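Long-range contacts in FrnE protein (Deinococcus radiodurans, PDB 5CO3), which probably acts as a cytoplasmic disulfide oxidoreductase of the DsbA-like FrnE family, making, breaking or rearranging disulfide bonds through a thioredoxin-type CxxC motif: residues A[25-30]-A[93-98]; A[99-104]-A[135-140]; A[36-41]-A[210-215]; A[29-34]-A[206-211]. All coordinates share one frame; numbering follows the deposited sequence. Where two conformers were deposited one is given.

Interaction 1 (A[25-30]-A[93-98]); sequences CYIGKR and AQEGLE
In the DsbA-like variant of the thioredoxin fold, the helix that starts at the CxxC motif is covered by an inserted helical region, and here R30, Y26 and I27 of that helix meet E95 and L97 just beyond helix 78-93. The latter ends in a Schellman motif: G96, with positive phi, closes a type I turn from A93, and its N-H bonds to A93 O at 3.0 Å. This turn presents two successive carbonyls to one arginine. R30 NH1 donates to E95 O at 3.0 Å with an N-H...O angle of 150°; the acceptor lies close to the guanidinium plane, although the nitrogen is tilted 23° from the carbonyl plane. A second, weak bond runs from the same NH1 to G96 O at 3.4 Å. The bend at chi2 (-69°) folds the R30 chain so that its CB and CG pass E95 CB while its end turns to the carbonyls. The E95 carboxylate runs the other way, to a salt bridge with R31. L97 divides its branches: CD1 lies 3.8 Å from Y26 CG, near the helix backbone, whereas CD2 fills the corner between two flat groups that meet it roughly at right angles. It sits over the centre of the Y26 ring, 3.5 Å from the centroid, as a CH-pi contact, and over one guanidinium face of R30, nearer the rim. E130 binds both Y26 OH and R30 NH2, consistent with both groups being held beside the leucine. I27 completes the apolar side, its CG1 lying 4.4 Å from L97 CD1.

Interaction 2 (A[99-104]-A[135-140]); sequences YHFDRV and AYMSEG
With CG placed opposite the carbonyl carbon (chi1 -62°) and the chain bent again at chi2 (-64°), M137 turns its sulfur toward two aromatic rings, Y99 and F101, in a double Met-aromatic contact. It joins the end of helix 125-137, in the helical region of the DsbA-like fold, to the loop that leads into strand 106-107. The two rings are met differently: SD stands above the Y99 face at some distance, 4.8 Å from the centroid, but lies in the plane of the F101 ring, 3.9 Å from CE1. Y99 and M137 run side by side, and Y99 OH bonds to P23 O, at the first residue of the CxxC helix. The backbones are pinned by H100 N donating to M137 O at 2.9 Å, an almost straight bond (173°) in the carbonyl plane. A water extends this link, donating to H100 O and Y136 O and accepting from G140 N. Further along, R103 O meets G140 CA at 3.1 Å in a CA-H...O contact. V104 splits its methyls, CG2 resting 3.5 Å from Y136 O, while CG1 meets the Y136 ring obliquely, 3.7 Å from CE1.

Interaction 3 (A[36-41]-A[210-215]); sequences LGQFPQ and TLLGAL
L212 opens the 210-215 side of an apolar seam in the thioredoxin fold, where helix 208-222 packs against the end of helix 23-38 and the turn that leads on to strand 45-51. Its CG stands opposite the backbone N (chi1 175°), which swings both methyls across to 36-41. There they separate: CD1 reaches F39 CB at 3.7 Å, and CD2 lies against the side chain of Q38, 3.7 Å from OE1. The two chains, Q38 and L212, cross at about a right angle, so the glutamine contributes its aliphatic CB as well as the amide oxygen to the rim of the seam. The amide nitrogen turns back within its own helix to a weak hydrogen bond with S34 OG.

One helical turn further on, L215 takes over the buried side. Its CB stands almost exactly on the normal of the F39 ring, 3.9 Å from the centroid and only 4° off axis, a CH-pi contact. The backbone N of Q41 lies over the opposite face, so the ring is sandwiched between helix 208-222 and its own chain. F39 also packs on V45 and W219, and L215 on L196, which carries the seam to the central sheet. L215 CD1 lies beyond the ring's rim near F39 CG and CD2, 4.1 Å from each, and 4.5 Å from L36 CD1.

Interaction 4 (A[29-34]-A[206-211]); sequences KRRFES and QAPETL
The backbones come closest where helix 23-38 meets the start of helix 208-222, with the CA atoms of R31 and P208 only 5.0 Å apart. This is a helix-helix contact of the thioredoxin fold, in which the CxxC helix lies beside the last helix of the domain. A207 occupies the N-cap position, and P208 begins the helix; A207 O accepts from L211 N at 3.2 Å, starting the regular turns.

The puckered proline ring is wedged against helix 23-38. Its CB rests 3.6 Å from R31 O, and the same edge fits against S34, whose OG approaches P208 CB at 3.8 Å. R31 CB passes the CG-CD end of the ring, and the chain is stretched from CG to NE (chi2 -179°, chi3 176°), so that its aliphatic part runs along the loop and CD comes 3.4 Å from Q206 O. This is packing of a methylene against a carbonyl, with the charged end directed past it, its NE being committed to E95 while NH1 has a weak hydrogen bond to A205 O. The same arginine thus packs on the loop before helix 208-222 and reaches the helical region.

On the far side of helix 23-38, K29 NZ binds E33 OE2 at 2.6 Å in a salt-bridge network that also takes in D126 and E130. One turn after the proline, L211 enters the core, where its CD1 lies at the edge of the F32 ring and 3.6 Å from F32 CA.

How the interactions relate
From the N terminus, helix 23-38 supplies the first segment of interactions 1, 3 and 4. Interaction 1 closes the shortest of its loops, at 93-98, and interaction 2 follows in series, joining 99-104 to 135-140; the two touch through E98 O and S138 OG. Interactions 3 and 4 close the long loops on helix 208-222, and interaction 2 is nested inside both. Interaction 1 crosses interaction 3 along the chain, whereas it shares K29 and R30 with interaction 4. One helix thus links the helical region to the terminal helix beside the sheet.

Interaction 1 (A[25-30]-A[93-98])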
loop_
_atom_site.group_PDB
_atom_site.type_symbol
_atom_site.label_atom_id
_atom_site.label_comp_id
_atom_site.label_asym_id
_atom_site.label_seq_id
_atom_site.Cartn_x
_atom_site.Cartn_y
_atom_site.Cartn_z
ATOM N N CYS A 25 4.304 -4.999 -2.543
ATOM C CA CYS A 25 3.802 -3.741 -2.003
ATOM C C CYS A 25 4.801 -3.084 -1.057
ATOM O O CYS A 25 4.890 -1.860 -1.003
ATOM C CB CYS A 25 2.456 -3.967 -1.303
ATOM S SG CYS A 25 1.110 -4.211 -2.465
ATOM N N TYR A 26 5.534 -3.884 -0.287
ATOM C CA TYR A 26 6.537 -3.320 0.601
ATOM C C TYR A 26 7.687 -2.765 -0.251
ATOM O O TYR A 26 8.140 -1.637 -0.044
ATOM C CB TYR A 26 7.034 -4.372 1.587
ATOM C CG TYR A 26 7.499 -3.844 2.916
ATOM C CD1 TYR A 26 7.656 -2.472 3.156
ATOM C CD2 TYR A 26 7.770 -4.729 3.958
ATOM C CE1 TYR A 26 8.095 -2.008 4.391
ATOM C CE2 TYR A 26 8.201 -4.276 5.182
ATOM C CZ TYR A 26 8.363 -2.934 5.401
ATOM O OH TYR A 26 8.795 -2.504 6.629
ATOM N N ILE A 27 8.134 -3.564 -1.218
ATOM C CA ILE A 27 9.137 -3.117 -2.189
ATOM C C ILE A 27 8.698 -1.818 -2.873
ATOM O O ILE A 27 9.484 -0.865 -2.983
ATOM C CB ILE A 27 9.408 -4.203 -3.242
ATOM C CG1 ILE A 27 10.229 -5.326 -2.600
ATOM C CG2 ILE A 27 10.137 -3.616 -4.485
ATOM C CD1 ILE A 27 10.157 -6.681 -3.329
ATOM N N GLY A 28 7.435 -1.772 -3.298
ATOM C CA GLY A 28 6.904 -0.596 -3.968
ATOM C C GLY A 28 6.819 0.621 -3.069
ATOM O O GLY A 28 6.980 1.766 -3.519
ATOM N N LYS A 29 6.545 0.380 -1.788
ATOM C CA LYS A 29 6.492 1.467 -0.825
ATOM C C LYS A 29 7.878 2.097 -0.689
ATOM O O LYS A 29 8.006 3.330 -0.657
ATOM C CB LYS A 29 5.981 0.971 0.529
ATOM C CG LYS A 29 5.809 2.054 1.605
ATOM C CD LYS A 29 5.191 1.457 2.887
ATOM C CE LYS A 29 4.703 2.531 3.844
ATOM N NZ LYS A 29 5.829 3.302 4.450
ATOM N N ARG A 30 8.909 1.262 -0.624
ATOM C CA ARG A 30 10.281 1.778 -0.544
ATOM C C ARG A 30 10.671 2.536 -1.814
ATOM O O ARG A 30 11.279 3.617 -1.752
ATOM C CB ARG A 30 11.280 0.646 -0.282
ATOM C CG ARG A 30 11.261 0.120 1.165
ATOM C CD ARG A 30 11.812 1.166 2.141
ATOM N NE ARG A 30 11.371 0.881 3.503
ATOM C CZ ARG A 30 12.066 0.171 4.388
ATOM N NH1 ARG A 30 13.259 -0.309 4.073
ATOM N NH2 ARG A 30 11.569 -0.059 5.597
ATOM N N ALA A 93 15.960 -6.860 -0.370
ATOM C CA ALA A 93 17.152 -6.525 0.395
ATOM C C ALA A 93 17.756 -5.235 -0.133
ATOM O O ALA A 93 18.341 -4.458 0.624
ATOM C CB ALA A 93 18.180 -7.662 0.342
ATOM N N GLN A 94 17.597 -5.002 -1.434
ATOM C CA GLN A 94 18.126 -3.791 -2.068
ATOM C C GLN A 94 17.347 -2.539 -1.651
ATOM O O GLN A 94 17.828 -1.420 -1.816
ATOM C CB GLN A 94 18.109 -3.934 -3.590
ATOM C CG GLN A 94 19.058 -4.993 -4.113
ATOM C CD GLN A 94 20.496 -4.736 -3.707
ATOM O OE1 GLN A 94 21.043 -5.443 -2.863
ATOM N NE2 GLN A 94 21.124 -3.727 -4.317
ATOM N N GLU A 95 16.152 -2.736 -1.104
ATOM C CA GLU A 95 15.346 -1.645 -0.566
ATOM C C GLU A 95 15.542 -1.497 0.935
ATOM O O GLU A 95 14.850 -0.714 1.579
ATOM C CB GLU A 95 13.857 -1.875 -0.849
ATOM C CG GLU A 95 13.527 -2.137 -2.293
ATOM C CD GLU A 95 13.844 -0.957 -3.200
ATOM O OE1 GLU A 95 13.847 0.198 -2.715
ATOM O OE2 GLU A 95 14.093 -1.200 -4.397
ATOM N N GLY A 96 16.463 -2.276 1.491
ATOM C CA GLY A 96 16.685 -2.287 2.926
ATOM C C GLY A 96 15.659 -3.104 3.706
ATOM O O GLY A 96 15.436 -2.832 4.883
ATOM N N LEU A 97 15.030 -4.085 3.048
ATOM C CA LEU A 97 14.040 -4.951 3.677
ATOM C C LEU A 97 14.603 -6.352 3.860
ATOM O O LEU A 97 15.091 -6.950 2.906
ATOM C CB LEU A 97 12.758 -5.028 2.838
ATOM C CG LEU A 97 12.060 -3.703 2.527
ATOM C CD1 LEU A 97 11.003 -3.897 1.452
ATOM C CD2 LEU A 97 11.436 -3.111 3.799
ATOM N N GLU A 98 14.521 -6.879 5.075
ATOM C CA GLU A 98 14.993 -8.235 5.324
ATOM C C GLU A 98 13.793 -9.144 5.526
ATOM O O GLU A 98 13.236 -9.228 6.621
ATOM C CB GLU A 98 15.921 -8.273 6.533
ATOM C CG GLU A 98 16.611 -9.611 6.739
ATOM C CD GLU A 98 17.866 -9.476 7.564
ATOM O OE1 GLU A 98 17.760 -9.472 8.804
ATOM O OE2 GLU A 98 18.956 -9.361 6.970
#

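Interaction 2 (A[99-104]-A[135-140])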
loop_
_atom_site.group_PDB
_atom_site.type_symbol
_atom_site.label_atom_id
_atom_site.label_comp_id
_atom_site.label_asym_id
_atom_site.label_seq_id
_atom_site.Cartn_x
_atom_site.Cartn_y
_atom_site.Cartn_z
ATOM N N TYR A 99 13.386 -9.800 4.447
ATOM C CA TYR A 99 12.223 -10.693 4.485
ATOM C C TYR A 99 12.536 -12.033 5.141
ATOM O O TYR A 99 13.669 -12.537 5.079
ATOM C CB TYR A 99 11.702 -10.938 3.075
ATOM C CG TYR A 99 10.954 -9.779 2.427
ATOM C CD1 TYR A 99 10.664 -8.601 3.122
ATOM C CD2 TYR A 99 10.537 -9.878 1.105
ATOM C CE1 TYR A 99 9.965 -7.559 2.502
ATOM C CE2 TYR A 99 9.836 -8.866 0.487
ATOM C CZ TYR A 99 9.554 -7.702 1.189
ATOM O OH TYR A 99 8.851 -6.707 0.552
ATOM N N HIS A 100 11.520 -12.614 5.772
ATOM C CA HIS A 100 11.623 -13.979 6.279
ATOM C C HIS A 100 10.369 -14.757 5.897
ATOM O O HIS A 100 9.435 -14.921 6.693
ATOM C CB HIS A 100 11.859 -13.965 7.789
ATOM C CG HIS A 100 13.151 -13.311 8.180
ATOM N ND1 HIS A 100 14.380 -13.883 7.928
ATOM C CD2 HIS A 100 13.407 -12.126 8.785
ATOM C CE1 HIS A 100 15.336 -13.085 8.370
ATOM N NE2 HIS A 100 14.772 -12.011 8.892
ATOM N N PHE A 101 10.347 -15.218 4.655
ATOM C CA PHE A 101 9.162 -15.845 4.114
ATOM C C PHE A 101 8.875 -17.183 4.810
ATOM O O PHE A 101 7.726 -17.592 4.910
ATOM C CB PHE A 101 9.306 -16.056 2.618
ATOM C CG PHE A 101 9.166 -14.800 1.799
ATOM C CD1 PHE A 101 8.269 -13.802 2.162
ATOM C CD2 PHE A 101 9.928 -14.630 0.653
ATOM C CE1 PHE A 101 8.128 -12.655 1.393
ATOM C CE2 PHE A 101 9.804 -13.480 -0.119
ATOM C CZ PHE A 101 8.897 -12.500 0.238
ATOM N N ASP A 102 9.925 -17.843 5.299
ATOM C CA ASP A 102 9.776 -19.116 6.018
ATOM C C ASP A 102 8.955 -18.951 7.300
ATOM O O ASP A 102 8.458 -19.941 7.848
ATOM C CB ASP A 102 11.146 -19.686 6.364
ATOM C CG ASP A 102 12.016 -18.670 7.081
ATOM O OD1 ASP A 102 12.311 -17.619 6.478
ATOM O OD2 ASP A 102 12.389 -18.898 8.245
ATOM N N ARG A 103 8.814 -17.712 7.778
ATOM C CA ARG A 103 8.048 -17.424 8.999
ATOM C C ARG A 103 6.678 -16.805 8.726
ATOM O O ARG A 103 5.897 -16.561 9.663
ATOM C CB ARG A 103 8.845 -16.486 9.921
ATOM C CG ARG A 103 10.277 -16.936 10.169
ATOM C CD ARG A 103 10.792 -16.464 11.523
ATOM N NE ARG A 103 10.788 -15.009 11.680
ATOM C CZ ARG A 103 11.880 -14.243 11.687
ATOM N NH1 ARG A 103 13.088 -14.782 11.543
ATOM N NH2 ARG A 103 11.765 -12.932 11.846
ATOM N N VAL A 104 6.383 -16.548 7.454
ATOM C CA VAL A 104 5.161 -15.846 7.078
ATOM C C VAL A 104 3.915 -16.620 7.508
ATOM O O VAL A 104 3.819 -17.836 7.304
ATOM C CB VAL A 104 5.111 -15.585 5.558
ATOM C CG1 VAL A 104 3.679 -15.377 5.071
ATOM C CG2 VAL A 104 5.950 -14.331 5.244
ATOM N N ALA A 135 5.582 -6.523 10.053
ATOM C CA ALA A 135 5.083 -7.618 10.876
ATOM C C ALA A 135 4.805 -8.860 10.030
ATOM O O ALA A 135 5.078 -9.977 10.444
ATOM C CB ALA A 135 3.829 -7.188 11.605
ATOM N N TYR A 136 4.251 -8.656 8.845
ATOM C CA TYR A 136 3.891 -9.769 7.974
ATOM C C TYR A 136 5.110 -10.398 7.285
ATOM O O TYR A 136 5.313 -11.613 7.322
ATOM C CB TYR A 136 2.877 -9.302 6.926
ATOM C CG TYR A 136 2.300 -10.411 6.070
ATOM C CD1 TYR A 136 3.022 -10.973 5.012
ATOM C CD2 TYR A 136 1.016 -10.889 6.314
ATOM C CE1 TYR A 136 2.481 -11.999 4.233
ATOM C CE2 TYR A 136 0.479 -11.900 5.552
ATOM C CZ TYR A 136 1.203 -12.450 4.510
ATOM O OH TYR A 136 0.615 -13.449 3.765
ATOM N N MET A 137 5.915 -9.559 6.645
ATOM C CA MET A 137 6.978 -10.049 5.774
ATOM C C MET A 137 8.238 -10.489 6.501
ATOM O O MET A 137 8.976 -11.320 6.003
ATOM C CB MET A 137 7.385 -8.957 4.769
ATOM C CG MET A 137 6.276 -8.533 3.822
ATOM S SD MET A 137 5.738 -9.877 2.720
ATOM C CE MET A 137 4.153 -9.253 2.215
ATOM N N SER A 138 8.512 -9.876 7.643
ATOM C CA SER A 138 9.777 -10.101 8.331
ATOM C C SER A 138 9.661 -10.745 9.694
ATOM O O SER A 138 10.563 -11.471 10.127
ATOM C CB SER A 138 10.521 -8.776 8.501
ATOM O OG SER A 138 10.757 -8.154 7.243
ATOM N N GLU A 139 8.572 -10.468 10.394
ATOM C CA GLU A 139 8.521 -10.844 11.805
ATOM C C GLU A 139 7.646 -12.044 12.107
ATOM O O GLU A 139 7.490 -12.395 13.269
ATOM C CB GLU A 139 8.050 -9.659 12.630
ATOM C CG GLU A 139 9.011 -8.469 12.506
ATOM C CD GLU A 139 8.509 -7.240 13.230
ATOM O OE1 GLU A 139 7.288 -7.136 13.439
ATOM O OE2 GLU A 139 9.344 -6.373 13.590
ATOM N N GLY A 140 7.091 -12.673 11.079
ATOM C CA GLY A 140 6.313 -13.895 11.282
ATOM C C GLY A 140 5.065 -13.703 12.125
ATOM O O GLY A 140 4.595 -14.652 12.786
HETATM O O HOH W 1 7.605 -13.189 8.283
#

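Interaction 3 (A[36-41]-A[210-215])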
loop_
_atom_site.group_PDB
_atom_site.type_symbol
_atom_site.label_atom_id
_atom_site.label_comp_id
_atom_site.label_asym_id
_atom_site.label_seq_id
_atom_site.Cartn_x
_atom_site.Cartn_y
_atom_site.Cartn_z
ATOM N N LEU A 36 10.032 10.005 -3.865
ATOM C CA LEU A 36 9.535 11.150 -3.113
ATOM C C LEU A 36 10.705 11.955 -2.540
ATOM O O LEU A 36 10.731 13.192 -2.602
ATOM C CB LEU A 36 8.591 10.654 -2.008
ATOM C CG LEU A 36 7.735 11.680 -1.266
ATOM C CD1 LEU A 36 6.970 12.571 -2.239
ATOM C CD2 LEU A 36 6.768 10.961 -0.326
ATOM N N GLY A 37 11.695 11.237 -2.020
ATOM C CA GLY A 37 12.918 11.854 -1.538
ATOM C C GLY A 37 13.655 12.665 -2.593
ATOM O O GLY A 37 14.246 13.695 -2.275
ATOM N N GLN A 38 13.624 12.216 -3.846
ATOM C CA GLN A 38 14.300 12.947 -4.931
ATOM C C GLN A 38 13.435 14.052 -5.548
ATOM O O GLN A 38 13.889 14.814 -6.405
ATOM C CB GLN A 38 14.730 11.970 -6.023
ATOM C CG GLN A 38 15.599 10.838 -5.517
ATOM C CD GLN A 38 15.812 9.763 -6.559
ATOM O OE1 GLN A 38 16.171 10.056 -7.704
ATOM N NE2 GLN A 38 15.585 8.502 -6.171
ATOM N N PHE A 39 12.184 14.135 -5.113
ATOM C CA PHE A 39 11.221 15.054 -5.707
ATOM C C PHE A 39 11.192 16.396 -4.973
ATOM O O PHE A 39 10.808 16.463 -3.801
ATOM C CB PHE A 39 9.836 14.401 -5.702
ATOM C CG PHE A 39 8.758 15.253 -6.303
ATOM C CD1 PHE A 39 8.898 15.785 -7.577
ATOM C CD2 PHE A 39 7.588 15.502 -5.602
ATOM C CE1 PHE A 39 7.894 16.556 -8.135
ATOM C CE2 PHE A 39 6.582 16.275 -6.153
ATOM C CZ PHE A 39 6.737 16.805 -7.425
ATOM N N PRO A 40 11.610 17.472 -5.657
ATOM C CA PRO A 40 11.765 18.769 -4.993
ATOM C C PRO A 40 10.501 19.248 -4.291
ATOM O O PRO A 40 10.600 19.846 -3.221
ATOM C CB PRO A 40 12.137 19.707 -6.147
ATOM C CG PRO A 40 12.796 18.832 -7.127
ATOM C CD PRO A 40 12.076 17.509 -7.052
ATOM N N GLN A 41 9.336 18.974 -4.867
ATOM C CA GLN A 41 8.085 19.450 -4.281
ATOM C C GLN A 41 7.422 18.385 -3.400
ATOM O O GLN A 41 6.202 18.365 -3.258
ATOM C CB GLN A 41 7.123 19.904 -5.382
ATOM C CG GLN A 41 7.602 21.156 -6.129
ATOM C CD GLN A 41 8.712 20.878 -7.132
ATOM O OE1 GLN A 41 8.940 19.734 -7.527
ATOM N NE2 GLN A 41 9.409 21.927 -7.545
ATOM N N THR A 210 10.741 6.020 -12.470
ATOM C CA THR A 210 9.412 6.045 -13.076
ATOM C C THR A 210 8.392 6.819 -12.233
ATOM O O THR A 210 7.654 7.667 -12.743
ATOM C CB THR A 210 8.893 4.607 -13.301
ATOM O OG1 THR A 210 9.776 3.919 -14.194
ATOM C CG2 THR A 210 7.498 4.618 -13.895
ATOM N N LEU A 211 8.354 6.522 -10.940
ATOM C CA LEU A 211 7.479 7.239 -10.021
ATOM C C LEU A 211 7.883 8.716 -9.876
ATOM O O LEU A 211 7.020 9.590 -9.819
ATOM C CB LEU A 211 7.469 6.537 -8.655
ATOM C CG LEU A 211 6.739 5.190 -8.640
ATOM C CD1 LEU A 211 7.097 4.401 -7.391
ATOM C CD2 LEU A 211 5.226 5.407 -8.740
ATOM N N LEU A 212 9.187 9.001 -9.844
ATOM C CA LEU A 212 9.666 10.385 -9.832
ATOM C C LEU A 212 9.245 11.114 -11.117
ATOM O O LEU A 212 8.868 12.284 -11.087
ATOM C CB LEU A 212 11.191 10.434 -9.673
ATOM C CG LEU A 212 11.879 11.809 -9.752
ATOM C CD1 LEU A 212 11.351 12.738 -8.674
ATOM C CD2 LEU A 212 13.385 11.647 -9.627
ATOM N N GLY A 213 9.299 10.404 -12.237
ATOM C CA GLY A 213 8.901 10.971 -13.508
ATOM C C GLY A 213 7.429 11.330 -13.510
ATOM O O GLY A 213 7.031 12.359 -14.039
ATOM N N ALA A 214 6.615 10.467 -12.914
ATOM C CA ALA A 214 5.180 10.710 -12.826
ATOM C C ALA A 214 4.870 11.904 -11.923
ATOM O O ALA A 214 4.089 12.778 -12.289
ATOM C CB ALA A 214 4.467 9.460 -12.318
ATOM N N LEU A 215 5.478 11.928 -10.738
ATOM C CA LEU A 215 5.349 13.072 -9.838
ATOM C C LEU A 215 5.699 14.368 -10.562
ATOM O O LEU A 215 4.948 15.350 -10.504
ATOM C CB LEU A 215 6.252 12.890 -8.619
ATOM C CG LEU A 215 5.813 11.830 -7.601
ATOM C CD1 LEU A 215 6.915 11.609 -6.593
ATOM C CD2 LEU A 215 4.514 12.258 -6.917
#

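Interaction 4 (A[29-34]-A[206-211])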
loop_
_atom_site.group_PDB
_atom_site.type_symbol
_atom_site.label_atom_id
_atom_site.label_comp_id
_atom_site.label_asym_id
_atom_site.label_seq_id
_atom_site.Cartn_x
_atom_site.Cartn_y
_atom_site.Cartn_z
ATOM N N LYS A 29 6.545 0.380 -1.788
ATOM C CA LYS A 29 6.492 1.467 -0.825
ATOM C C LYS A 29 7.878 2.097 -0.689
ATOM O O LYS A 29 8.006 3.330 -0.657
ATOM C CB LYS A 29 5.981 0.971 0.529
ATOM C CG LYS A 29 5.809 2.054 1.605
ATOM C CD LYS A 29 5.191 1.457 2.887
ATOM C CE LYS A 29 4.703 2.531 3.844
ATOM N NZ LYS A 29 5.829 3.302 4.450
ATOM N N ARG A 30 8.909 1.262 -0.624
ATOM C CA ARG A 30 10.281 1.778 -0.544
ATOM C C ARG A 30 10.671 2.536 -1.814
ATOM O O ARG A 30 11.279 3.617 -1.752
ATOM C CB ARG A 30 11.280 0.646 -0.282
ATOM C CG ARG A 30 11.261 0.120 1.165
ATOM C CD ARG A 30 11.812 1.166 2.141
ATOM N NE ARG A 30 11.371 0.881 3.503
ATOM C CZ ARG A 30 12.066 0.171 4.388
ATOM N NH1 ARG A 30 13.259 -0.309 4.073
ATOM N NH2 ARG A 30 11.569 -0.059 5.597
ATOM N N ARG A 31 10.322 1.985 -2.971
ATOM C CA ARG A 31 10.690 2.643 -4.231
ATOM C C ARG A 31 9.962 3.966 -4.386
ATOM O O ARG A 31 10.551 4.938 -4.867
ATOM C CB ARG A 31 10.406 1.730 -5.426
ATOM C CG ARG A 31 11.293 0.493 -5.420
ATOM C CD ARG A 31 11.043 -0.416 -6.592
ATOM N NE ARG A 31 11.991 -1.525 -6.587
ATOM C CZ ARG A 31 12.046 -2.459 -7.532
ATOM N NH1 ARG A 31 11.209 -2.416 -8.556
ATOM N NH2 ARG A 31 12.940 -3.431 -7.453
ATOM N N PHE A 32 8.703 4.022 -3.954
ATOM C CA PHE A 32 7.972 5.280 -3.973
ATOM C C PHE A 32 8.608 6.291 -3.006
ATOM O O PHE A 32 8.717 7.482 -3.316
ATOM C CB PHE A 32 6.494 5.073 -3.618
ATOM C CG PHE A 32 5.738 6.370 -3.475
ATOM C CD1 PHE A 32 5.379 7.099 -4.597
ATOM C CD2 PHE A 32 5.420 6.874 -2.223
ATOM C CE1 PHE A 32 4.703 8.310 -4.476
ATOM C CE2 PHE A 32 4.746 8.077 -2.093
ATOM C CZ PHE A 32 4.385 8.800 -3.223
ATOM N N GLU A 33 9.030 5.808 -1.839
ATOM C CA GLU A 33 9.662 6.677 -0.848
ATOM C C GLU A 33 10.994 7.229 -1.381
ATOM O O GLU A 33 11.324 8.398 -1.140
ATOM C CB GLU A 33 9.833 5.925 0.481
ATOM C CG GLU A 33 8.529 5.875 1.269
ATOM C CD GLU A 33 8.522 4.854 2.391
ATOM O OE1 GLU A 33 9.507 4.102 2.540
ATOM O OE2 GLU A 33 7.507 4.804 3.123
ATOM N N SER A 34 11.734 6.421 -2.141
ATOM C CA SER A 34 12.956 6.900 -2.809
ATOM C C SER A 34 12.628 8.003 -3.817
ATOM O O SER A 34 13.322 9.029 -3.886
ATOM C CB SER A 34 13.685 5.744 -3.510
ATOM O OG SER A 34 14.852 6.176 -4.210
ATOM N N GLN A 206 7.151 -0.222 -9.583
ATOM C CA GLN A 206 8.062 0.287 -10.597
ATOM C C GLN A 206 9.247 1.045 -10.005
ATOM O O GLN A 206 9.249 1.413 -8.828
ATOM C CB GLN A 206 7.298 1.178 -11.583
ATOM C CG GLN A 206 6.153 0.448 -12.248
ATOM C CD GLN A 206 6.020 0.736 -13.733
ATOM O OE1 GLN A 206 6.935 1.266 -14.374
ATOM N NE2 GLN A 206 4.870 0.381 -14.291
ATOM N N ALA A 207 10.254 1.270 -10.845
ATOM C CA ALA A 207 11.482 1.946 -10.438
ATOM C C ALA A 207 11.191 3.328 -9.868
ATOM O O ALA A 207 10.226 3.975 -10.275
ATOM C CB ALA A 207 12.447 2.058 -11.628
ATOM N N PRO A 208 12.016 3.776 -8.907
ATOM C CA PRO A 208 11.852 5.128 -8.375
ATOM C C PRO A 208 11.864 6.173 -9.498
ATOM O O PRO A 208 11.071 7.107 -9.446
ATOM C CB PRO A 208 13.065 5.301 -7.457
ATOM C CG PRO A 208 13.456 3.934 -7.078
ATOM C CD PRO A 208 13.111 3.048 -8.240
ATOM N N GLU A 209 12.726 5.981 -10.497
ATOM C CA GLU A 209 12.832 6.914 -11.620
ATOM C C GLU A 209 11.480 7.113 -12.300
ATOM O O GLU A 209 11.121 8.228 -12.659
ATOM C CB GLU A 209 13.868 6.419 -12.641
ATOM C CG GLU A 209 15.313 6.451 -12.143
ATOM C CD GLU A 209 15.686 5.266 -11.258
ATOM O OE1 GLU A 209 14.855 4.347 -11.081
ATOM O OE2 GLU A 209 16.823 5.260 -10.737
ATOM N N THR A 210 10.741 6.020 -12.470
ATOM C CA THR A 210 9.412 6.045 -13.076
ATOM C C THR A 210 8.392 6.819 -12.233
ATOM O O THR A 210 7.654 7.667 -12.743
ATOM C CB THR A 210 8.893 4.607 -13.301
ATOM O OG1 THR A 210 9.776 3.919 -14.194
ATOM C CG2 THR A 210 7.498 4.618 -13.895
ATOM N N LEU A 211 8.354 6.522 -10.940
ATOM C CA LEU A 211 7.479 7.239 -10.021
ATOM C C LEU A 211 7.883 8.716 -9.876
ATOM O O LEU A 211 7.020 9.590 -9.819
ATOM C CB LEU A 211 7.469 6.537 -8.655
ATOM C CG LEU A 211 6.739 5.190 -8.640
ATOM C CD1 LEU A 211 7.097 4.401 -7.391
ATOM C CD2 LEU A 211 5.226 5.407 -8.740
#